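Local coordinates for chemotaxis protein CheX (PDB 3HM4) that probably removes the phosphoryl group from the response regulator CheY-P in chemotaxis signalling, as other members of the CheX family do, at residues K11-A16 with G101-A106; T23-Q28 with I70-A75; S47-I52 with S120-D125; T53-G58 with M112-A117; I60-T65 with F149-C154. All blocks are in the same frame, centred on the assembly; numbering follows the deposited sequence.

Contact 1: K11-A16 with G101-A106; sequences KPFVTA and GQARAA
Two helices pack against each other here through small side chains, P12 and A16 of helix 10-25 meeting A103 and A106 of helix 84-109 in a buried, largely apolar seam, with the F13 ring on the side of the sheet. The short axes come within 8.2 Å and run roughly antiparallel, at 142°. Such closeness depends on alanine: A103 sets its methyl between the turns of the other helix, with CB 4.0 Å from A16 CB. A16 in turn presses its CB onto the backbone, 3.5 Å from A103 N, and flanks Q102 CB. One turn away, P12 CB lies 3.6 Å from A106 CB; near the start of its helix a proline costs little, and its compact ring fills the seam. In the CheC-like fold of CheX, these long helices lie together over one face of the antiparallel sheet. With CG anti to its carbonyl carbon (chi1 -60°), F13 has its ring directed toward that sheet, where CD1 touches A103 CB obliquely at 4.0 Å while the ring stacks on F153 of strand 149-155. Q102 brings its aliphatic CB to A16, and its side chain runs on along helix 10-25 to N19 and V20.

Contact 2: T23-Q28 with I70-A75; sequences TMAGIQ and IAVVKA
A25 and I27, at the end of helix 10-25 and in the turn that follows, pack on A75 and V72 of helix 66-77. In this CheC-like alpha/beta fold the contact joins the end of one helix to the flank of another, near the edge of the helical layer. An alanine faces an alanine where the backbones come closest, A25 and A75 having their CA atoms 4.8 Å apart, a spacing suited to methyl side chains.

The buried part centres on V72 and I27. I27 CD1 meets V72 CG2 at 3.8 Å, the two branched chains crossing at a slant. I27 CG1 stands between the backbone N and the carbonyl carbon (chi1 67°), and the extended chi2 then carries CD1 out to the valine. A25 CB lies over the same helix, 4.2 Å from V72 CA. Behind this patch V72 CG2 also reaches F64 of the sheet, while I27 touches C68, T144 and H146, so branched aliphatic residues suit this buried position.

Towards solvent the packing is just as close between the alanines: A75 is exposed, and its methyl covers the outer side of A25, CB to CB 3.9 Å. Only the margin of M24 and G26 is loose. M24, a selenomethionine, brings only its backbone near, its side chain turning to M76 and M98 instead. G26 leaves the helix with positive phi (62°), a conformation glycine adopts easily, and turns the chain, after which I27 points back toward helix 66-77. On the alanine side A75 CB sits 3.1 Å from A25 O, a close carbon-to-oxygen approach.

Contact 3: S47-I52 with S120-D125; sequences SAVVGI and SVIMGD
Backbone hydrogen bonds carry this contact, in which S47, A48 and V49 lie antiparallel to S120, V121 and I122. S47 and I122 form a hydrogen-bonded pair, with I122 N to S47 O short at 2.7 Å and almost straight (174°). V49 and S120 form the next such pair, with V49 N 3.0 Å from S120 O; each pair is closed by two N-H...O bonds, four in all. Between them A48 and V121 make a non-hydrogen-bonded pair, their CA atoms 4.3 Å apart; A48 CA also gives a CA-H...O contact to S120 O at 3.1 Å.

The apolar contacts divide between the two faces. On one, A48 CB meets V121 CG2 at 4.2 Å, and alanine is small enough for V92 and T96 of helix 84-109 to settle on it. On the other, V49 CG1 lies 4.1 Å from I122 CD1, where beta-branched residues suit the extended chain.

Of the polar side chains, S47 OG bonds to H127 and T63, while S120 OG hydrogen-bonds an unidentified molecule, probably from the crystallisation liquor, which also bonds G51 N.

Residues 120-123 pair along their far edge with a strand of the second subunit, so the dimer shares an intersubunit antiparallel beta-sheet.

Contact 4: T53-G58 with M112-A117; sequences TGHKNG and MTFQGA
F114 packs against the turn formed by T53-K56, which links strands 47-53 and 58-64 as a beta hairpin at the sheet's end. T53 and Q115 are an antiparallel hydrogen-bonded pair, with Q115 N 2.8 Å from T53 O and in its carbonyl plane. F114 CB passes 3.5 Å from T53 O, and CG, anti to its own carbonyl carbon (chi1 -70°) and near T53 O, directs the ring along the loop. CD2 lies 3.5 Å from T53 O and near G54 N, where glycine spares the ring a side chain. CE2 presents the ring edge to K56 O at 3.3 Å, its slightly positive C-H beside a carbonyl oxygen. At the tip, CZ meets H55 CE1 at 3.6 Å, CE1 of F114 also approaches it, and the two ring planes are inclined at 56°.

The same imidazole carbon touches M112, a selenomethionine whose polarisable SE suits an aromatic neighbour and approaches the ring obliquely. T53 OG1 is hydrogen-bonded to T53 OG1 of the second subunit. Over the centre of the F114 ring a water joins the segments, accepting from H55 N, meeting H55 ND1 in the imidazole plane and donating to T113 O at 2.8 Å.

Contact 5: I60-T65 with F149-C154; sequences ISVTFT and FTVEFC
The rings of F64 and F149 lie side by side and point the same way, on neighbouring strands in mid-sheet. Their planes are inclined at 37°, and the closest touch is F64 CD1 on F149 CB, 3.5 Å. In the conformers described here, V151 CG2 stands in plane at the edge of the F149 ring, and V62 CG2 approaches it obliquely, 3.6 Å from F149 CD1. F149 CG sits between its backbone N and carbonyl carbon (chi1 68°), which brings the ring beside V62. The ring also stacks with F142 and packs against T17 and L21 of helix 10-25; large aromatics suit this layer between sheet and helices.

I60, V62 and V151 continue the same apolar face. The strands are antiparallel, joined by four backbone bonds in the hydrogen-bonded pairs S61-E152 and T63-T150, with S61 N to E152 O at 2.8 Å.

On the polar reverse face, one water lies 2.6 Å from S61 OG and 2.7 Å from T63 OG1, and donates a weak bond to E152 OE1. S61 OG also bonds to H131 and T63 OG1 to S47; E152 OE2 forms a salt bridge with K37 and a hydrogen bond with a glycerol, probably from the crystallisation liquor. The strand pair is thus amphipathic: one face joins the hydrophobic core, while on the other a buried carboxylate is balanced by lysine and probably remains ionised.

Overall arrangement
Contacts 3, 4 and 5 share one antiparallel sheet. Contacts 3 and 5 are side by side, centres about 9 Å apart, linked by V50 N to I60 O (2.8 Å), while contact 4 extends the strands of contact 3 at the sheet's end and both touch the second subunit. Contacts 1 and 2 belong to the helical layer, about 19 Å apart between centres yet joined by helix 10-25. Contact 1 reaches contact 5 through F13 on I60, and contact 4 through R104 NH1 to F114 O; contact 2 meets contact 5 at V72 and F64. An unidentified ligand lies at contact 3 and a glycerol at contact 5, both probably from crystallisation.

Contact 1: K11-A16 with G101-A106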
# COMPACT_ATOMS: atom_id res chain seq x y z
N LYS A 11 19.44 7.21 -4.32
CA LYS A 11 19.72 7.19 -5.77
C LYS A 11 19.05 6.08 -6.59
O LYS A 11 18.44 6.36 -7.60
CB LYS A 11 21.25 7.23 -6.06
CG LYS A 11 21.60 7.37 -7.56
N PRO A 12 19.14 4.80 -6.14
CA PRO A 12 18.50 3.77 -6.95
C PRO A 12 16.98 3.95 -7.12
O PRO A 12 16.43 3.65 -8.19
CB PRO A 12 18.86 2.46 -6.22
CG PRO A 12 19.33 2.86 -4.92
CD PRO A 12 19.97 4.20 -5.08
N PHE A 13 16.33 4.50 -6.08
CA PHE A 13 14.90 4.76 -6.16
C PHE A 13 14.60 5.95 -7.08
O PHE A 13 13.67 5.90 -7.89
CB PHE A 13 14.32 5.05 -4.76
CG PHE A 13 14.50 3.92 -3.79
CD1 PHE A 13 13.59 2.88 -3.75
CD2 PHE A 13 15.59 3.88 -2.94
CE1 PHE A 13 13.75 1.84 -2.86
CE2 PHE A 13 15.75 2.85 -2.04
CZ PHE A 13 14.84 1.82 -2.01
N VAL A 14 15.42 6.99 -6.97
CA VAL A 14 15.25 8.21 -7.77
C VAL A 14 15.52 7.90 -9.26
O VAL A 14 14.71 8.26 -10.12
CB VAL A 14 16.15 9.36 -7.27
CG1 VAL A 14 16.05 10.60 -8.19
CG2 VAL A 14 15.78 9.74 -5.83
N THR A 15 16.64 7.24 -9.56
CA THR A 15 16.96 6.89 -10.94
C THR A 15 15.89 6.00 -11.57
O THR A 15 15.49 6.23 -12.70
CB THR A 15 18.34 6.23 -11.03
OG1 THR A 15 19.33 7.16 -10.59
CG2 THR A 15 18.66 5.75 -12.45
N ALA A 16 15.44 4.99 -10.83
CA ALA A 16 14.39 4.13 -11.35
C ALA A 16 13.11 4.93 -11.69
O ALA A 16 12.47 4.73 -12.71
CB ALA A 16 14.06 2.99 -10.37
N GLY A 101 10.87 -3.00 -9.87
CA GLY A 101 11.83 -3.89 -10.55
C GLY A 101 13.17 -3.22 -10.80
O GLY A 101 14.23 -3.78 -10.50
N GLN A 102 13.12 -1.97 -11.26
CA GLN A 102 14.36 -1.24 -11.57
C GLN A 102 15.13 -0.81 -10.34
O GLN A 102 16.34 -0.91 -10.32
CB GLN A 102 14.06 -0.07 -12.50
CG GLN A 102 13.59 -0.59 -13.85
CD GLN A 102 13.35 0.48 -14.88
OE1 GLN A 102 13.96 1.54 -14.86
NE2 GLN A 102 12.46 0.19 -15.81
N ALA A 103 14.44 -0.36 -9.30
CA ALA A 103 15.10 0.06 -8.06
C ALA A 103 15.75 -1.17 -7.42
O ALA A 103 16.90 -1.08 -6.95
CB ALA A 103 14.10 0.71 -7.10
N ARG A 104 15.02 -2.29 -7.40
CA ARG A 104 15.59 -3.51 -6.80
C ARG A 104 16.75 -4.08 -7.63
O ARG A 104 17.72 -4.56 -7.04
CB ARG A 104 14.51 -4.54 -6.53
CG ARG A 104 13.56 -4.09 -5.44
CD ARG A 104 12.47 -5.08 -5.10
NE ARG A 104 11.58 -5.33 -6.22
CZ ARG A 104 11.59 -6.38 -7.04
NH1 ARG A 104 12.41 -7.39 -6.83
NH2 ARG A 104 10.71 -6.44 -8.04
N ALA A 105 16.69 -3.95 -8.96
CA ALA A 105 17.83 -4.38 -9.79
C ALA A 105 19.06 -3.53 -9.43
O ALA A 105 20.16 -4.06 -9.26
CB ALA A 105 17.52 -4.27 -11.28
N ALA A 106 18.88 -2.21 -9.28
CA ALA A 106 19.98 -1.29 -8.87
C ALA A 106 20.55 -1.62 -7.48
O ALA A 106 21.75 -1.62 -7.26
CB ALA A 106 19.56 0.17 -8.96

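Contact 2: T23-Q28 with I70-A75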
# COMPACT_ATOMS: atom_id res chain seq x y z
N THR A 23 10.43 7.18 -19.74
CA THR A 23 10.15 6.19 -20.80
C THR A 23 8.70 5.97 -21.07
O THR A 23 8.26 6.05 -22.23
CB THR A 23 10.75 4.83 -20.45
OG1 THR A 23 12.15 4.97 -20.30
CG2 THR A 23 10.43 3.79 -21.51
N MSE A 24 7.92 5.72 -20.02
CA MSE A 24 6.51 5.41 -20.18
C MSE A 24 5.59 6.58 -20.50
O MSE A 24 4.61 6.38 -21.22
CB MSE A 24 5.99 4.68 -18.92
CG MSE A 24 6.70 3.36 -18.65
SE MSE A 24 6.70 2.07 -20.07
CE MSE A 24 4.82 1.67 -20.28
N ALA A 25 5.89 7.75 -19.94
CA ALA A 25 5.04 8.92 -20.04
C ALA A 25 5.63 10.11 -20.77
O ALA A 25 4.85 11.00 -21.14
CB ALA A 25 4.55 9.34 -18.63
N GLY A 26 6.95 10.20 -20.95
CA GLY A 26 7.53 11.33 -21.66
C GLY A 26 7.30 12.70 -21.01
O GLY A 26 7.45 13.74 -21.65
N ILE A 27 7.03 12.70 -19.70
CA ILE A 27 6.70 13.90 -18.95
C ILE A 27 7.91 14.65 -18.41
O ILE A 27 7.72 15.61 -17.67
CB ILE A 27 5.64 13.59 -17.84
CG1 ILE A 27 6.22 12.67 -16.74
CG2 ILE A 27 4.29 13.03 -18.47
CD1 ILE A 27 5.15 12.50 -15.63
N GLN A 28 9.14 14.23 -18.76
CA GLN A 28 10.37 14.90 -18.38
C GLN A 28 10.44 15.10 -16.86
O GLN A 28 10.56 16.22 -16.39
CB GLN A 28 10.57 16.20 -19.17
CG GLN A 28 10.82 15.86 -20.67
CD GLN A 28 10.97 17.08 -21.55
OE1 GLN A 28 10.01 17.76 -21.82
NE2 GLN A 28 12.16 17.31 -22.04
N ILE A 70 -3.25 12.17 -14.37
CA ILE A 70 -3.99 12.19 -15.66
C ILE A 70 -3.03 12.20 -16.85
O ILE A 70 -3.21 11.42 -17.81
CB ILE A 70 -4.97 13.36 -15.72
CG1 ILE A 70 -6.13 13.14 -14.73
CG2 ILE A 70 -5.54 13.52 -17.15
CD1 ILE A 70 -7.08 14.31 -14.53
N ALA A 71 -1.98 13.01 -16.76
CA ALA A 71 -0.99 13.08 -17.86
C ALA A 71 -0.27 11.74 -18.10
O ALA A 71 -0.00 11.35 -19.24
CB ALA A 71 0.02 14.20 -17.63
N VAL A 72 0.04 11.03 -17.01
CA VAL A 72 0.67 9.72 -17.10
C VAL A 72 -0.25 8.72 -17.79
O VAL A 72 0.17 8.03 -18.72
CB VAL A 72 1.12 9.20 -15.73
CG1 VAL A 72 1.53 7.74 -15.77
CG2 VAL A 72 2.20 10.10 -15.16
N VAL A 73 -1.51 8.69 -17.37
CA VAL A 73 -2.50 7.79 -17.94
C VAL A 73 -2.69 8.10 -19.45
O VAL A 73 -2.73 7.18 -20.28
CB VAL A 73 -3.86 7.83 -17.18
CG1 VAL A 73 -4.96 7.08 -17.95
CG2 VAL A 73 -3.68 7.28 -15.75
N LYS A 74 -2.77 9.39 -19.81
CA LYS A 74 -2.92 9.79 -21.21
C LYS A 74 -1.68 9.44 -22.03
O LYS A 74 -1.78 9.01 -23.21
CB LYS A 74 -3.27 11.28 -21.32
CG LYS A 74 -4.65 11.60 -20.88
CD LYS A 74 -5.01 13.06 -21.09
CE LYS A 74 -6.45 13.31 -20.71
NZ LYS A 74 -6.90 14.66 -21.10
N ALA A 75 -0.49 9.67 -21.49
CA ALA A 75 0.75 9.34 -22.19
C ALA A 75 0.89 7.84 -22.46
O ALA A 75 1.26 7.45 -23.58
CB ALA A 75 1.96 9.86 -21.45

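Contact 3: S47-I52 with S120-D125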
# COMPACT_ATOMS: atom_id res chain seq x y z
N SER A 47 -2.27 7.59 -5.64
CA SER A 47 -1.04 7.06 -5.10
C SER A 47 -0.91 5.60 -5.49
O SER A 47 -1.89 4.94 -5.82
CB SER A 47 -0.98 7.17 -3.58
OG SER A 47 -1.03 8.51 -3.12
N ALA A 48 0.31 5.12 -5.38
CA ALA A 48 0.58 3.69 -5.51
C ALA A 48 1.62 3.32 -4.48
O ALA A 48 2.45 4.15 -4.11
CB ALA A 48 1.00 3.29 -6.90
N VAL A 49 1.60 2.07 -4.05
CA VAL A 49 2.51 1.61 -3.03
C VAL A 49 2.85 0.16 -3.27
O VAL A 49 1.98 -0.61 -3.69
CB VAL A 49 1.95 1.86 -1.60
CG1 VAL A 49 0.63 1.13 -1.35
CG2 VAL A 49 2.99 1.52 -0.53
N VAL A 50 4.09 -0.21 -2.96
CA VAL A 50 4.56 -1.58 -3.17
C VAL A 50 5.59 -1.94 -2.12
O VAL A 50 6.54 -1.21 -1.92
CB VAL A 50 5.10 -1.81 -4.62
CG1 VAL A 50 6.34 -0.92 -4.99
CG2 VAL A 50 5.39 -3.29 -4.86
N GLY A 51 5.36 -3.07 -1.47
CA GLY A 51 6.27 -3.51 -0.43
C GLY A 51 7.50 -4.21 -0.99
O GLY A 51 7.46 -4.81 -2.07
N ILE A 52 8.60 -4.12 -0.24
CA ILE A 52 9.85 -4.81 -0.57
C ILE A 52 10.34 -5.53 0.67
O ILE A 52 10.14 -5.07 1.82
CB ILE A 52 10.90 -3.84 -1.20
CG1 ILE A 52 11.36 -2.77 -0.23
CG2 ILE A 52 10.32 -3.24 -2.49
CD1 ILE A 52 12.48 -1.89 -0.82
N SER A 120 -0.39 -1.75 -5.03
CA SER A 120 -1.78 -1.30 -4.92
C SER A 120 -1.84 0.16 -5.36
O SER A 120 -0.88 0.93 -5.17
CB SER A 120 -2.36 -1.43 -3.51
OG SER A 120 -2.52 -2.79 -3.14
N VAL A 121 -2.97 0.54 -5.96
CA VAL A 121 -3.24 1.88 -6.44
C VAL A 121 -4.40 2.45 -5.66
O VAL A 121 -5.45 1.80 -5.49
CB VAL A 121 -3.50 1.93 -7.97
CG1 VAL A 121 -3.89 3.36 -8.36
CG2 VAL A 121 -2.30 1.44 -8.74
N ILE A 122 -4.20 3.67 -5.14
CA ILE A 122 -5.16 4.37 -4.32
C ILE A 122 -5.68 5.59 -5.07
O ILE A 122 -4.91 6.35 -5.66
CB ILE A 122 -4.53 4.82 -2.99
CG1 ILE A 122 -4.08 3.58 -2.16
CG2 ILE A 122 -5.50 5.66 -2.13
CD1 ILE A 122 -2.75 3.15 -2.38
N MSE A 123 -7.00 5.78 -5.07
CA MSE A 123 -7.58 6.95 -5.69
C MSE A 123 -8.55 7.67 -4.77
O MSE A 123 -9.20 7.06 -3.93
CB MSE A 123 -8.29 6.56 -6.97
CG MSE A 123 -7.43 5.82 -8.00
SE MSE A 123 -8.35 5.29 -9.57
CE MSE A 123 -7.61 3.55 -9.80
N GLY A 124 -8.65 8.97 -4.97
CA GLY A 124 -9.60 9.84 -4.26
C GLY A 124 -8.89 11.13 -3.97
O GLY A 124 -7.79 11.14 -3.46
N ASP A 125 -9.51 12.26 -4.33
CA ASP A 125 -8.83 13.54 -4.18
C ASP A 125 -8.49 13.81 -2.71
O ASP A 125 -9.34 13.63 -1.82
CB ASP A 125 -9.70 14.70 -4.67
CG ASP A 125 -9.84 14.76 -6.17
OD1 ASP A 125 -9.29 13.91 -6.90
OD2 ASP A 125 -10.51 15.71 -6.63

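Contact 4: T53-G58 with M112-A117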
# COMPACT_ATOMS: atom_id res chain seq x y z
N THR A 53 11.02 -6.64 0.45
CA THR A 53 11.56 -7.46 1.54
C THR A 53 13.01 -7.87 1.22
O THR A 53 13.38 -8.06 0.08
CB THR A 53 10.71 -8.70 1.77
OG1 THR A 53 10.77 -9.55 0.62
CG2 THR A 53 9.23 -8.33 2.08
N GLY A 54 13.80 -8.03 2.27
CA GLY A 54 15.24 -8.40 2.11
C GLY A 54 15.94 -8.31 3.42
O GLY A 54 15.32 -8.61 4.40
N HIS A 55 17.19 -7.82 3.46
CA HIS A 55 17.91 -7.68 4.74
C HIS A 55 17.19 -6.77 5.73
O HIS A 55 17.26 -6.97 6.96
CB HIS A 55 19.40 -7.29 4.57
CG HIS A 55 19.63 -5.86 4.20
ND1 HIS A 55 19.46 -5.37 2.92
CD2 HIS A 55 20.04 -4.80 4.95
CE1 HIS A 55 19.73 -4.08 2.90
NE2 HIS A 55 20.08 -3.70 4.12
N LYS A 56 16.50 -5.79 5.17
CA LYS A 56 15.54 -4.94 5.78
C LYS A 56 14.24 -5.03 4.90
O LYS A 56 14.27 -5.41 3.75
CB LYS A 56 16.08 -3.52 5.79
CG LYS A 56 17.19 -3.32 6.77
CD LYS A 56 17.77 -1.94 6.68
CE LYS A 56 18.92 -1.69 7.64
NZ LYS A 56 19.50 -0.34 7.39
N ASN A 57 13.12 -4.70 5.49
CA ASN A 57 11.82 -4.70 4.83
C ASN A 57 11.35 -3.28 4.76
O ASN A 57 11.69 -2.44 5.57
CB ASN A 57 10.87 -5.53 5.66
CG ASN A 57 11.31 -6.96 5.79
OD1 ASN A 57 11.71 -7.59 4.83
ND2 ASN A 57 11.29 -7.46 7.04
N GLY A 58 10.55 -2.99 3.77
CA GLY A 58 10.12 -1.62 3.56
C GLY A 58 9.11 -1.49 2.47
O GLY A 58 8.37 -2.43 2.21
N MSE A 112 22.62 -5.77 -2.42
CA MSE A 112 21.42 -5.90 -1.57
C MSE A 112 20.25 -6.42 -2.40
O MSE A 112 19.67 -5.66 -3.18
CB MSE A 112 21.09 -4.56 -0.94
CG MSE A 112 22.17 -4.06 -0.00
SE MSE A 112 21.88 -2.32 0.67
CE MSE A 112 22.43 -1.36 -0.86
N THR A 113 19.90 -7.67 -2.19
CA THR A 113 18.80 -8.32 -2.88
C THR A 113 17.49 -8.09 -2.13
O THR A 113 17.36 -8.44 -0.96
CB THR A 113 19.03 -9.84 -3.03
OG1 THR A 113 20.21 -10.03 -3.83
CG2 THR A 113 17.85 -10.52 -3.70
N PHE A 114 16.50 -7.56 -2.86
CA PHE A 114 15.16 -7.37 -2.35
C PHE A 114 14.13 -8.02 -3.27
O PHE A 114 14.28 -7.96 -4.50
CB PHE A 114 14.80 -5.89 -2.30
CG PHE A 114 15.54 -5.12 -1.27
CD1 PHE A 114 16.75 -4.50 -1.56
CD2 PHE A 114 15.01 -4.95 0.01
CE1 PHE A 114 17.44 -3.76 -0.60
CE2 PHE A 114 15.70 -4.21 0.97
CZ PHE A 114 16.92 -3.62 0.65
N GLN A 115 13.11 -8.63 -2.68
CA GLN A 115 11.94 -9.10 -3.41
C GLN A 115 10.90 -7.99 -3.39
O GLN A 115 10.88 -7.16 -2.47
CB GLN A 115 11.35 -10.37 -2.81
CG GLN A 115 12.35 -11.54 -2.77
CD GLN A 115 12.94 -11.89 -4.12
OE1 GLN A 115 12.25 -11.87 -5.15
NE2 GLN A 115 14.25 -12.21 -4.14
N GLY A 116 10.01 -8.04 -4.36
CA GLY A 116 8.95 -7.06 -4.50
C GLY A 116 7.57 -7.70 -4.47
O GLY A 116 7.33 -8.73 -5.10
N ALA A 117 6.68 -7.11 -3.69
CA ALA A 117 5.31 -7.52 -3.58
C ALA A 117 4.50 -6.96 -4.75
O ALA A 117 5.03 -6.31 -5.64
CB ALA A 117 4.76 -7.05 -2.21
O HOH W 1 18.85 -7.33 1.13

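Contact 5: I60-T65 with F149-C154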
# COMPACT_ATOMS: atom_id res chain seq x y z
N ILE A 60 7.95 1.21 -1.17
CA ILE A 60 8.10 2.34 -2.10
C ILE A 60 6.70 2.84 -2.42
O ILE A 60 5.81 2.04 -2.75
CB ILE A 60 8.79 1.94 -3.43
CG1 ILE A 60 10.09 1.17 -3.18
CG2 ILE A 60 9.01 3.17 -4.35
CD1 ILE A 60 10.64 0.48 -4.43
N SER A 61 6.47 4.15 -2.30
CA SER A 61 5.20 4.73 -2.74
C SER A 61 5.43 5.91 -3.66
O SER A 61 6.50 6.52 -3.69
CB SER A 61 4.31 5.15 -1.56
OG SER A 61 4.92 6.18 -0.83
N VAL A 62 4.39 6.23 -4.41
CA VAL A 62 4.38 7.41 -5.25
C VAL A 62 3.01 8.08 -5.07
O VAL A 62 2.00 7.41 -5.13
CB VAL A 62 4.73 7.06 -6.71
CG1 VAL A 62 3.74 6.06 -7.30
CG2 VAL A 62 4.90 8.32 -7.54
N THR A 63 3.01 9.38 -4.80
CA THR A 63 1.80 10.16 -4.62
C THR A 63 1.81 11.24 -5.69
O THR A 63 2.72 12.08 -5.74
CB THR A 63 1.64 10.71 -3.21
OG1 THR A 63 1.46 9.63 -2.31
CG2 THR A 63 0.45 11.67 -3.10
N PHE A 64 0.80 11.18 -6.55
CA PHE A 64 0.66 12.10 -7.68
C PHE A 64 -0.40 13.17 -7.41
O PHE A 64 -1.46 12.87 -6.83
CB PHE A 64 0.17 11.34 -8.93
CG PHE A 64 1.13 10.33 -9.50
CD1 PHE A 64 2.04 10.71 -10.48
CD2 PHE A 64 1.14 9.03 -9.05
CE1 PHE A 64 2.90 9.78 -11.04
CE2 PHE A 64 1.97 8.11 -9.60
CZ PHE A 64 2.88 8.48 -10.58
N THR A 65 -0.13 14.37 -7.89
CA THR A 65 -1.18 15.37 -8.07
C THR A 65 -2.14 14.85 -9.17
O THR A 65 -1.74 14.10 -10.09
CB THR A 65 -0.61 16.74 -8.45
OG1 THR A 65 0.05 16.67 -9.74
CG2 THR A 65 0.34 17.31 -7.38
N PHE A 149 4.73 15.05 -8.51
CA PHE A 149 4.52 13.84 -7.73
C PHE A 149 5.70 13.73 -6.77
O PHE A 149 6.72 14.38 -6.96
CB PHE A 149 4.34 12.58 -8.62
CG PHE A 149 5.58 12.14 -9.38
CD1 PHE A 149 6.48 11.27 -8.78
CD2 PHE A 149 5.88 12.65 -10.64
CE1 PHE A 149 7.61 10.84 -9.46
CE2 PHE A 149 7.00 12.24 -11.29
CZ PHE A 149 7.90 11.35 -10.70
N THR A 150 5.55 12.84 -5.81
CA THR A 150 6.61 12.56 -4.85
C THR A 150 6.76 11.06 -4.68
O THR A 150 5.76 10.37 -4.56
CB THR A 150 6.30 13.19 -3.46
OG1 THR A 150 6.29 14.63 -3.58
CG2 THR A 150 7.33 12.84 -2.39
N VAL A 151 8.00 10.57 -4.66
CA VAL A 151 8.34 9.17 -4.36
C VAL A 151 8.77 9.12 -2.91
O VAL A 151 9.50 10.01 -2.44
CB VAL A 151 9.51 8.64 -5.20
CG1 VAL A 151 10.08 7.29 -4.63
CG2 VAL A 151 9.07 8.48 -6.63
N GLU A 152 8.31 8.11 -2.17
CA GLU A 152 8.73 7.91 -0.79
C GLU A 152 9.18 6.48 -0.61
O GLU A 152 8.69 5.57 -1.29
CB GLU A 152 7.59 8.21 0.18
CG GLU A 152 7.05 9.63 0.01
CD GLU A 152 5.95 10.02 0.92
OE1 GLU A 152 5.27 9.12 1.42
OE2 GLU A 152 5.68 11.25 1.04
N PHE A 153 10.13 6.28 0.28
CA PHE A 153 10.53 4.93 0.61
C PHE A 153 10.96 4.84 2.05
O PHE A 153 11.29 5.85 2.70
CB PHE A 153 11.61 4.37 -0.35
CG PHE A 153 12.96 4.97 -0.18
CD1 PHE A 153 13.34 6.10 -0.93
CD2 PHE A 153 13.88 4.44 0.71
CE1 PHE A 153 14.60 6.66 -0.77
CE2 PHE A 153 15.14 5.02 0.86
CZ PHE A 153 15.49 6.12 0.14
N CYS A 154 10.95 3.61 2.56
CA CYS A 154 11.48 3.35 3.90
C CYS A 154 12.05 1.94 3.93
O CYS A 154 11.67 1.10 3.12
CB CYS A 154 10.45 3.51 4.99
SG CYS A 154 9.01 2.44 4.86
O HOH W 2 3.67 8.47 -1.20